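Local coordinates for serine acetyltransferase 1, putative (Entamoeba histolytica, PDB 7BW9), which probably transfers an acetyl group to serine as a hexapeptide-repeat acyltransferase of cysteine biosynthesis, and is bound here to cysteine, at residues 8-19 with 93-104; 36-44 with 64-72. All blocks are in the same frame, centred on the assembly; numbering follows the deposited sequence.

Interaction 1: residues 8-19 with 93-104; sequences TSQLLVQSYQSD and LSQFVTIRELVK
Asp-19, just beyond the C-terminal end of helix 2-17, meets Arg-100 from within helix 96-113 in the N-terminal all-helical part of this serine acetyltransferase, apart from its left-handed beta-helix. Over the segments the two helices are nearly parallel, their axes 10.0 Å apart at 27°. With CG anti to its backbone N (chi1 -173°) and the chain extended as far as NE, Arg-100 reaches across and lays its guanidinium almost coplanar with the carboxylate. The result is a two-pronged salt bridge: NH1 to Asp-19 OD1 at 2.7 Å, with an N-H...O angle of 155°, and a very short bond from NH2 to OD2. The ring of Tyr-16 turns its edge to one face of the guanidinium, CD1 lying 3.6 Å from CZ, while Arg-100 NE is held by Leu-45 O, so the group has little freedom to rotate. Lys-104 NZ descends on Asp-19 OD1 from above the carboxylate plane, giving that oxygen two cationic donors, which would probably keep the acid ionised. At the N-terminal end Thr-8 fits closely against Leu-93 and Phe-96, its OG1 bonded to Leu-4 O, and Leu-12 CD2 passes Val-97 CG2 at 4.1 Å. Exposed Leu-11, bringing just CB to Val-97 CG2, and slightly covered Glu-101 form the loose, solvent side. Ser-15 leads to it: OG accepts from Arg-100 NH1 at 2.7 Å and donates to Glu-101 OE2 at 3.1 Å.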
loop_
_atom_site.group_PDB
_atom_site.type_symbol
_atom_site.label_atom_id
_atom_site.label_comp_id
_atom_site.label_asym_id
_atom_site.label_seq_id
_atom_site.Cartn_x
_atom_site.Cartn_y
_atom_site.Cartn_z
ATOM N N THR A 8 15.573 -26.984 16.297
ATOM C CA THR A 8 14.831 -26.356 15.208
ATOM C C THR A 8 15.758 -26.062 14.033
ATOM O O THR A 8 15.426 -26.368 12.883
ATOM C CB THR A 8 14.134 -25.091 15.715
ATOM O OG1 THR A 8 13.317 -25.420 16.848
ATOM C CG2 THR A 8 13.252 -24.490 14.634
ATOM N N SER A 9 16.958 -25.548 14.313
ATOM C CA SER A 9 17.940 -25.327 13.257
ATOM C C SER A 9 18.217 -26.624 12.501
ATOM O O SER A 9 18.188 -26.658 11.263
ATOM C CB SER A 9 19.233 -24.760 13.855
ATOM O OG SER A 9 19.051 -23.440 14.335
ATOM N N GLN A 10 18.457 -27.718 13.237
ATOM C CA GLN A 10 18.738 -29.003 12.595
ATOM C C GLN A 10 17.514 -29.551 11.860
ATOM O O GLN A 10 17.646 -30.144 10.781
ATOM C CB GLN A 10 19.240 -30.007 13.634
ATOM C CG GLN A 10 19.688 -31.355 13.057
ATOM C CD GLN A 10 20.595 -31.227 11.829
ATOM O OE1 GLN A 10 20.377 -31.895 10.812
ATOM N NE2 GLN A 10 21.619 -30.378 11.924
ATOM N N LEU A 11 16.318 -29.378 12.427
ATOM C CA LEU A 11 15.114 -29.801 11.714
ATOM C C LEU A 11 14.919 -28.997 10.433
ATOM O O LEU A 11 14.502 -29.542 9.404
ATOM C CB LEU A 11 13.895 -29.685 12.631
ATOM C CG LEU A 11 13.848 -30.824 13.656
ATOM C CD1 LEU A 11 12.696 -30.665 14.623
ATOM C CD2 LEU A 11 13.790 -32.180 12.943
ATOM N N LEU A 12 15.237 -27.699 10.470
ATOM C CA LEU A 12 15.133 -26.893 9.259
ATOM C C LEU A 12 16.112 -27.378 8.201
ATOM O O LEU A 12 15.748 -27.512 7.027
ATOM C CB LEU A 12 15.378 -25.426 9.578
ATOM C CG LEU A 12 14.223 -24.678 10.235
ATOM C CD1 LEU A 12 14.748 -23.378 10.831
ATOM C CD2 LEU A 12 13.166 -24.404 9.194
ATOM N N VAL A 13 17.357 -27.661 8.602
ATOM C CA VAL A 13 18.324 -28.233 7.663
ATOM C C VAL A 13 17.763 -29.507 7.034
ATOM O O VAL A 13 17.862 -29.719 5.818
ATOM C CB VAL A 13 19.674 -28.497 8.360
ATOM C CG1 VAL A 13 20.561 -29.361 7.468
ATOM C CG2 VAL A 13 20.377 -27.189 8.695
ATOM N N GLN A 14 17.169 -30.378 7.851
ATOM C CA GLN A 14 16.594 -31.602 7.305
ATOM C C GLN A 14 15.444 -31.280 6.369
ATOM O O GLN A 14 15.286 -31.918 5.323
ATOM C CB GLN A 14 16.114 -32.519 8.428
ATOM C CG GLN A 14 17.225 -33.098 9.273
ATOM C CD GLN A 14 16.687 -33.790 10.503
ATOM O OE1 GLN A 14 15.517 -34.189 10.536
ATOM N NE2 GLN A 14 17.525 -33.918 11.533
ATOM N N SER A 15 14.642 -30.272 6.727
ATOM C CA SER A 15 13.544 -29.852 5.860
ATOM C C SER A 15 14.062 -29.365 4.515
ATOM O O SER A 15 13.503 -29.713 3.470
ATOM C CB SER A 15 12.717 -28.763 6.547
ATOM O OG SER A 15 11.732 -28.244 5.675
ATOM N N TYR A 16 15.135 -28.560 4.514
ATOM C CA TYR A 16 15.671 -28.084 3.239
ATOM C C TYR A 16 15.998 -29.256 2.328
ATOM O O TYR A 16 15.702 -29.224 1.127
ATOM C CB TYR A 16 16.934 -27.233 3.434
ATOM C CG TYR A 16 16.813 -26.019 4.326
ATOM C CD1 TYR A 16 15.586 -25.379 4.560
ATOM C CD2 TYR A 16 17.944 -25.503 4.931
ATOM C CE1 TYR A 16 15.520 -24.260 5.401
ATOM C CE2 TYR A 16 17.892 -24.413 5.751
ATOM C CZ TYR A 16 16.698 -23.784 5.988
ATOM O OH TYR A 16 16.733 -22.685 6.822
ATOM N N GLN A 17 16.596 -30.310 2.891
ATOM C CA GLN A 17 17.108 -31.401 2.071
ATOM C C GLN A 17 15.990 -32.269 1.506
ATOM O O GLN A 17 16.100 -32.737 0.368
ATOM C CB GLN A 17 18.105 -32.226 2.883
ATOM C CG GLN A 17 19.254 -31.361 3.410
ATOM C CD GLN A 17 20.337 -32.151 4.122
ATOM O OE1 GLN A 17 20.059 -32.958 5.014
ATOM N NE2 GLN A 17 21.587 -31.908 3.739
ATOM N N SER A 18 14.900 -32.451 2.244
ATOM C CA SER A 18 13.764 -33.201 1.720
ATOM C C SER A 18 12.913 -32.402 0.743
ATOM O O SER A 18 11.922 -32.934 0.242
ATOM C CB SER A 18 12.884 -33.696 2.864
ATOM O OG SER A 18 12.515 -32.624 3.703
ATOM N N ASP A 19 13.265 -31.153 0.462
ATOM C CA ASP A 19 12.459 -30.344 -0.438
ATOM C C ASP A 19 12.391 -30.975 -1.818
ATOM O O ASP A 19 13.360 -31.564 -2.298
ATOM C CB ASP A 19 13.042 -28.939 -0.569
ATOM C CG ASP A 19 12.582 -28.014 0.523
ATOM O OD1 ASP A 19 11.645 -28.371 1.269
ATOM O OD2 ASP A 19 13.166 -26.924 0.628
ATOM N N LEU A 93 9.157 -21.812 17.792
ATOM C CA LEU A 93 10.259 -22.692 17.401
ATOM C C LEU A 93 9.763 -24.105 17.127
ATOM O O LEU A 93 10.097 -24.709 16.098
ATOM C CB LEU A 93 11.341 -22.695 18.492
ATOM C CG LEU A 93 12.161 -21.403 18.461
ATOM C CD1 LEU A 93 12.985 -21.177 19.725
ATOM C CD2 LEU A 93 13.051 -21.368 17.228
ATOM N N SER A 94 8.952 -24.648 18.038
ATOM C CA SER A 94 8.450 -26.005 17.870
ATOM C C SER A 94 7.540 -26.151 16.653
ATOM O O SER A 94 7.405 -27.259 16.122
ATOM C CB SER A 94 7.701 -26.438 19.127
ATOM O OG SER A 94 6.361 -25.980 19.077
ATOM N N GLN A 95 6.916 -25.071 16.191
ATOM C CA GLN A 95 6.072 -25.127 15.002
ATOM C C GLN A 95 6.785 -24.698 13.729
ATOM O O GLN A 95 6.152 -24.645 12.670
ATOM C CB GLN A 95 4.841 -24.252 15.199
ATOM C CG GLN A 95 4.078 -24.569 16.453
ATOM C CD GLN A 95 2.716 -25.088 16.169
ATOM O OE1 GLN A 95 1.784 -24.319 15.970
ATOM N NE2 GLN A 95 2.580 -26.407 16.137
ATOM N N PHE A 96 8.087 -24.412 13.791
ATOM C CA PHE A 96 8.712 -23.692 12.688
ATOM C C PHE A 96 8.759 -24.515 11.408
ATOM O O PHE A 96 8.552 -23.974 10.317
ATOM C CB PHE A 96 10.113 -23.218 13.072
ATOM C CG PHE A 96 10.392 -21.829 12.604
ATOM C CD1 PHE A 96 10.771 -21.599 11.292
ATOM C CD2 PHE A 96 10.213 -20.746 13.451
ATOM C CE1 PHE A 96 11.003 -20.309 10.840
ATOM C CE2 PHE A 96 10.447 -19.457 13.012
ATOM C CZ PHE A 96 10.838 -19.237 11.700
ATOM N N VAL A 97 9.034 -25.812 11.502
ATOM C CA VAL A 97 9.045 -26.620 10.287
ATOM C C VAL A 97 7.617 -26.812 9.762
ATOM O O VAL A 97 7.379 -26.785 8.550
ATOM C CB VAL A 97 9.776 -27.952 10.548
ATOM C CG1 VAL A 97 9.588 -28.929 9.395
ATOM C CG2 VAL A 97 11.274 -27.683 10.778
ATOM N N THR A 98 6.642 -26.939 10.659
ATOM C CA THR A 98 5.242 -26.965 10.231
ATOM C C THR A 98 4.886 -25.723 9.414
ATOM O O THR A 98 4.269 -25.818 8.342
ATOM C CB THR A 98 4.336 -27.080 11.455
ATOM O OG1 THR A 98 4.736 -28.217 12.231
ATOM C CG2 THR A 98 2.863 -27.208 11.042
ATOM N N ILE A 99 5.303 -24.547 9.898
ATOM C CA ILE A 99 5.067 -23.301 9.175
ATOM C C ILE A 99 5.706 -23.358 7.798
ATOM O O ILE A 99 5.093 -22.969 6.795
ATOM C CB ILE A 99 5.598 -22.099 9.980
ATOM C CG1 ILE A 99 4.813 -21.922 11.273
ATOM C CG2 ILE A 99 5.528 -20.818 9.161
ATOM C CD1 ILE A 99 5.403 -20.838 12.142
ATOM N N ARG A 100 6.952 -23.844 7.729
ATOM C CA ARG A 100 7.630 -23.944 6.441
ATOM C C ARG A 100 6.840 -24.806 5.456
ATOM O O ARG A 100 6.699 -24.447 4.279
ATOM C CB ARG A 100 9.046 -24.495 6.624
ATOM C CG ARG A 100 9.844 -24.468 5.342
ATOM C CD ARG A 100 11.319 -24.935 5.511
ATOM N NE ARG A 100 12.018 -24.623 4.279
ATOM C CZ ARG A 100 12.242 -25.480 3.289
ATOM N NH1 ARG A 100 11.885 -26.755 3.390
ATOM N NH2 ARG A 100 12.853 -25.051 2.199
ATOM N N GLU A 101 6.341 -25.961 5.914
ATOM C CA GLU A 101 5.584 -26.845 5.034
ATOM C C GLU A 101 4.298 -26.180 4.563
ATOM O O GLU A 101 3.873 -26.380 3.418
ATOM C CB GLU A 101 5.263 -28.169 5.738
ATOM C CG GLU A 101 6.485 -28.979 6.156
ATOM C CD GLU A 101 7.571 -29.009 5.080
ATOM O OE1 GLU A 101 7.336 -29.610 4.001
ATOM O OE2 GLU A 101 8.655 -28.414 5.306
ATOM N N LEU A 102 3.668 -25.384 5.438
ATOM C CA LEU A 102 2.465 -24.638 5.058
ATOM C C LEU A 102 2.769 -23.560 4.017
ATOM O O LEU A 102 2.019 -23.395 3.043
ATOM C CB LEU A 102 1.819 -24.018 6.304
ATOM C CG LEU A 102 1.043 -24.969 7.233
ATOM C CD1 LEU A 102 0.577 -24.249 8.492
ATOM C CD2 LEU A 102 -0.140 -25.628 6.521
ATOM N N VAL A 103 3.865 -22.818 4.201
ATOM C CA VAL A 103 4.228 -21.786 3.236
ATOM C C VAL A 103 4.513 -22.412 1.875
ATOM O O VAL A 103 4.100 -21.884 0.828
ATOM C CB VAL A 103 5.423 -20.968 3.767
ATOM C CG1 VAL A 103 6.026 -20.113 2.666
ATOM C CG2 VAL A 103 4.973 -20.098 4.960
ATOM N N LYS A 104 5.183 -23.571 1.868
ATOM C CA LYS A 104 5.432 -24.282 0.615
ATOM C C LYS A 104 4.130 -24.598 -0.110
ATOM O O LYS A 104 4.053 -24.495 -1.340
ATOM C CB LYS A 104 6.202 -25.578 0.879
ATOM C CG LYS A 104 7.654 -25.397 1.292
ATOM C CD LYS A 104 8.226 -26.738 1.770
ATOM C CE LYS A 104 8.508 -27.665 0.602
ATOM N NZ LYS A 104 8.990 -28.998 1.068
HETATM O O HOH W 1 11.870 -27.484 16.870
#

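Interaction 2: residues 36-44 with 64-72; sequences LELELIQKI and RLSLLVYHI
Glu-37 OE2 has two partners: His-71 NE2 makes a weak, bent bond to it at 3.2 Å, with an N-H...O angle of 124°, and Tyr-150 OH of helix 148-162 supplies the stronger hydrogen bond. The oxygen lies at the edge of the imidazole, near its plane, yet the carboxylate itself is turned 72° from the ring. A bend at chi2 swings the acid toward His-71, and its CG also rests beside Leu-68 CD1. Beyond this polar end the contact is a single knob-into-hole between two roughly antiparallel helices, whose axes pass 9.7 Å apart at 146°. Leu-68 is the knob, seated among Glu-37, Leu-40, Ile-41 and Ile-44. Its CD2 branch touches Ile-44 CD1 at 3.7 Å and Ile-41 CG1 at 3.8 Å, whereas CD1 lies against the backbone of Glu-37. Leu-40 crosses Leu-67 at about a right angle, pressing CD1 against Leu-67 CG at 3.7 Å. At the far end Arg-64, bent at chi3, carries CD over Lys-43 CB at 3.8 Å. Its NH1 bonds to Lys-55 O, so the guanidinium is anchored outside the pair. A well-bonded water spans the helices here, accepting from Arg-64 NH2 at 2.9 Å and donating to Lys-43 O at 2.7 Å, and a second links Lys-43 NZ and Arg-64 NH1 weakly.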
loop_
_atom_site.group_PDB
_atom_site.type_symbol
_atom_site.label_atom_id
_atom_site.label_comp_id
_atom_site.label_asym_id
_atom_site.label_seq_id
_atom_site.Cartn_x
_atom_site.Cartn_y
_atom_site.Cartn_z
ATOM N N LEU A 36 13.049 -6.291 9.373
ATOM C CA LEU A 36 13.904 -7.329 9.945
ATOM C C LEU A 36 13.219 -8.694 9.929
ATOM O O LEU A 36 13.767 -9.658 9.386
ATOM C CB LEU A 36 14.337 -6.954 11.360
ATOM C CG LEU A 36 15.430 -7.856 11.949
ATOM C CD1 LEU A 36 16.472 -8.238 10.892
ATOM C CD2 LEU A 36 16.118 -7.159 13.113
ATOM N N GLU A 37 11.998 -8.790 10.476
ATOM C CA GLU A 37 11.365 -10.107 10.590
ATOM C C GLU A 37 11.127 -10.738 9.223
ATOM O O GLU A 37 11.322 -11.945 9.058
ATOM C CB GLU A 37 10.060 -10.014 11.373
ATOM C CG GLU A 37 10.234 -9.558 12.796
ATOM C CD GLU A 37 10.053 -8.057 12.926
ATOM O OE1 GLU A 37 10.585 -7.312 12.069
ATOM O OE2 GLU A 37 9.361 -7.627 13.869
ATOM N N LEU A 38 10.738 -9.941 8.221
ATOM C CA LEU A 38 10.472 -10.518 6.901
ATOM C C LEU A 38 11.759 -11.002 6.237
ATOM O O LEU A 38 11.819 -12.120 5.699
ATOM C CB LEU A 38 9.761 -9.505 6.002
ATOM C CG LEU A 38 9.530 -10.079 4.600
ATOM C CD1 LEU A 38 8.659 -11.351 4.647
ATOM C CD2 LEU A 38 8.947 -9.037 3.650
ATOM N N GLU A 39 12.797 -10.163 6.245
ATOM C CA GLU A 39 14.075 -10.583 5.674
ATOM C C GLU A 39 14.559 -11.874 6.322
ATOM O O GLU A 39 14.977 -12.812 5.630
ATOM C CB GLU A 39 15.120 -9.472 5.833
ATOM C CG GLU A 39 14.838 -8.226 5.033
ATOM C CD GLU A 39 15.480 -6.982 5.643
ATOM O OE1 GLU A 39 16.463 -7.131 6.411
ATOM O OE2 GLU A 39 15.003 -5.859 5.354
ATOM N N LEU A 40 14.470 -11.955 7.648
ATOM C CA LEU A 40 14.969 -13.139 8.342
ATOM C C LEU A 40 14.116 -14.357 8.052
ATOM O O LEU A 40 14.649 -15.446 7.796
ATOM C CB LEU A 40 15.035 -12.883 9.844
ATOM C CG LEU A 40 16.235 -12.029 10.270
ATOM C CD1 LEU A 40 16.218 -11.803 11.776
ATOM C CD2 LEU A 40 17.539 -12.694 9.829
ATOM N N ILE A 41 12.785 -14.205 8.099
ATOM C CA ILE A 41 11.919 -15.347 7.837
ATOM C C ILE A 41 12.146 -15.858 6.428
ATOM O O ILE A 41 12.202 -17.073 6.193
ATOM C CB ILE A 41 10.447 -14.970 8.108
ATOM C CG1 ILE A 41 10.237 -14.841 9.620
ATOM C CG2 ILE A 41 9.501 -15.998 7.547
ATOM C CD1 ILE A 41 9.061 -14.012 9.996
ATOM N N GLN A 42 12.336 -14.943 5.477
ATOM C CA GLN A 42 12.598 -15.353 4.102
ATOM C C GLN A 42 13.854 -16.202 4.011
ATOM O O GLN A 42 13.857 -17.259 3.367
ATOM C CB GLN A 42 12.733 -14.124 3.199
ATOM C CG GLN A 42 11.395 -13.442 2.855
ATOM C CD GLN A 42 11.603 -12.119 2.139
ATOM O OE1 GLN A 42 12.629 -11.442 2.329
ATOM N NE2 GLN A 42 10.649 -11.750 1.300
ATOM N N LYS A 43 14.950 -15.733 4.634
ATOM C CA LYS A 43 16.205 -16.478 4.617
ATOM C C LYS A 43 16.074 -17.790 5.381
ATOM O O LYS A 43 16.668 -18.804 4.991
ATOM C CB LYS A 43 17.337 -15.633 5.214
ATOM C CG LYS A 43 17.599 -14.325 4.489
ATOM C CD LYS A 43 18.788 -13.569 5.089
ATOM C CE LYS A 43 19.028 -12.255 4.351
ATOM N NZ LYS A 43 20.394 -11.698 4.585
ATOM N N ILE A 44 15.312 -17.795 6.476
ATOM C CA ILE A 44 15.139 -19.039 7.227
ATOM C C ILE A 44 14.340 -20.059 6.416
ATOM O O ILE A 44 14.686 -21.245 6.374
ATOM C CB ILE A 44 14.471 -18.769 8.586
ATOM C CG1 ILE A 44 15.423 -18.004 9.516
ATOM C CG2 ILE A 44 14.051 -20.085 9.221
ATOM C CD1 ILE A 44 14.718 -17.262 10.651
ATOM N N ARG A 64 20.572 -16.970 12.117
ATOM C CA ARG A 64 19.382 -16.256 11.664
ATOM C C ARG A 64 18.187 -16.579 12.545
ATOM O O ARG A 64 17.422 -15.680 12.919
ATOM C CB ARG A 64 19.106 -16.596 10.204
ATOM C CG ARG A 64 20.266 -16.181 9.324
ATOM C CD ARG A 64 19.954 -16.234 7.863
ATOM N NE ARG A 64 20.025 -17.590 7.357
ATOM C CZ ARG A 64 21.062 -18.069 6.680
ATOM N NH1 ARG A 64 22.103 -17.290 6.431
ATOM N NH2 ARG A 64 21.051 -19.319 6.248
ATOM N N LEU A 65 18.033 -17.853 12.921
ATOM C CA LEU A 65 16.927 -18.236 13.789
ATOM C C LEU A 65 17.020 -17.524 15.130
ATOM O O LEU A 65 16.022 -16.985 15.632
ATOM C CB LEU A 65 16.922 -19.751 13.979
ATOM C CG LEU A 65 15.589 -20.369 14.395
ATOM C CD1 LEU A 65 14.525 -20.148 13.311
ATOM C CD2 LEU A 65 15.763 -21.856 14.723
ATOM N N SER A 66 18.225 -17.512 15.724
ATOM C CA SER A 66 18.436 -16.885 17.025
ATOM C C SER A 66 18.153 -15.395 16.979
ATOM O O SER A 66 17.530 -14.850 17.901
ATOM C CB SER A 66 19.872 -17.110 17.508
ATOM O OG SER A 66 20.213 -18.484 17.516
ATOM N N LEU A 67 18.647 -14.708 15.940
ATOM C CA LEU A 67 18.358 -13.282 15.802
ATOM C C LEU A 67 16.859 -13.035 15.665
ATOM O O LEU A 67 16.317 -12.098 16.262
ATOM C CB LEU A 67 19.114 -12.702 14.602
ATOM C CG LEU A 67 18.893 -11.216 14.299
ATOM C CD1 LEU A 67 19.193 -10.342 15.503
ATOM C CD2 LEU A 67 19.733 -10.769 13.102
ATOM N N LEU A 68 16.165 -13.869 14.892
ATOM C CA LEU A 68 14.732 -13.645 14.720
ATOM C C LEU A 68 14.000 -13.781 16.051
ATOM O O LEU A 68 13.305 -12.852 16.487
ATOM C CB LEU A 68 14.158 -14.602 13.679
ATOM C CG LEU A 68 12.617 -14.562 13.545
ATOM C CD1 LEU A 68 12.099 -13.256 12.889
ATOM C CD2 LEU A 68 12.114 -15.768 12.785
ATOM N N VAL A 69 14.167 -14.926 16.730
ATOM C CA VAL A 69 13.362 -15.178 17.928
ATOM C C VAL A 69 13.722 -14.186 19.010
ATOM O O VAL A 69 12.850 -13.717 19.755
ATOM C CB VAL A 69 13.500 -16.635 18.429
ATOM C CG1 VAL A 69 13.255 -17.610 17.296
ATOM C CG2 VAL A 69 14.857 -16.884 19.087
ATOM N N TYR A 70 14.986 -13.783 19.077
ATOM C CA TYR A 70 15.361 -12.878 20.144
ATOM C C TYR A 70 14.881 -11.456 19.874
ATOM O O TYR A 70 14.575 -10.719 20.819
ATOM C CB TYR A 70 16.866 -12.982 20.372
ATOM C CG TYR A 70 17.230 -14.247 21.164
ATOM C CD1 TYR A 70 16.490 -14.627 22.288
ATOM C CD2 TYR A 70 18.289 -15.062 20.785
ATOM C CE1 TYR A 70 16.806 -15.777 23.021
ATOM C CE2 TYR A 70 18.622 -16.218 21.514
ATOM C CZ TYR A 70 17.875 -16.571 22.628
ATOM O OH TYR A 70 18.198 -17.711 23.347
ATOM N N HIS A 71 14.740 -11.057 18.609
ATOM C CA HIS A 71 14.029 -9.808 18.360
ATOM C C HIS A 71 12.550 -9.949 18.721
ATOM O O HIS A 71 11.948 -9.020 19.276
ATOM C CB HIS A 71 14.192 -9.367 16.907
ATOM C CG HIS A 71 13.320 -8.207 16.535
ATOM N ND1 HIS A 71 13.759 -6.901 16.577
ATOM C CD2 HIS A 71 12.026 -8.156 16.132
ATOM C CE1 HIS A 71 12.775 -6.096 16.215
ATOM N NE2 HIS A 71 11.712 -6.832 15.939
ATOM N N ILE A 72 11.949 -11.105 18.430
ATOM C CA ILE A 72 10.547 -11.303 18.799
ATOM C C ILE A 72 10.405 -11.303 20.311
ATOM O O ILE A 72 9.506 -10.658 20.866
ATOM C CB ILE A 72 9.986 -12.598 18.176
ATOM C CG1 ILE A 72 9.905 -12.474 16.653
ATOM C CG2 ILE A 72 8.599 -12.933 18.753
ATOM C CD1 ILE A 72 9.642 -13.788 15.947
HETATM O O HOH W 2 18.272 -20.202 6.572
HETATM O O HOH W 3 22.243 -13.979 6.422
#

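From the N terminus, helix 2-17 comes first and pairs with the end of helix 82-94 and the start of helix 96-113, so interaction 1 closes a long loop of mostly helical chain. Helices 36-45 and 58-79 both lie within that loop, and their pairing, interaction 2, closes a shorter one; the contacts therefore nest without crossing. Their centres are 14 Å apart, and Ile-44 is a main junction: its carbonyl O probably accepts a hydrogen bond from Tyr-16 OH at 2.5 Å, and its CG2 packs on Phe-96 CE1. Leu-65 forms another link, its CD2 meeting Thr-8 CG2 at 3.6 Å. Together the contacts tie helices 2-17, 36-45, 58-79, 82-94 and 96-113 together.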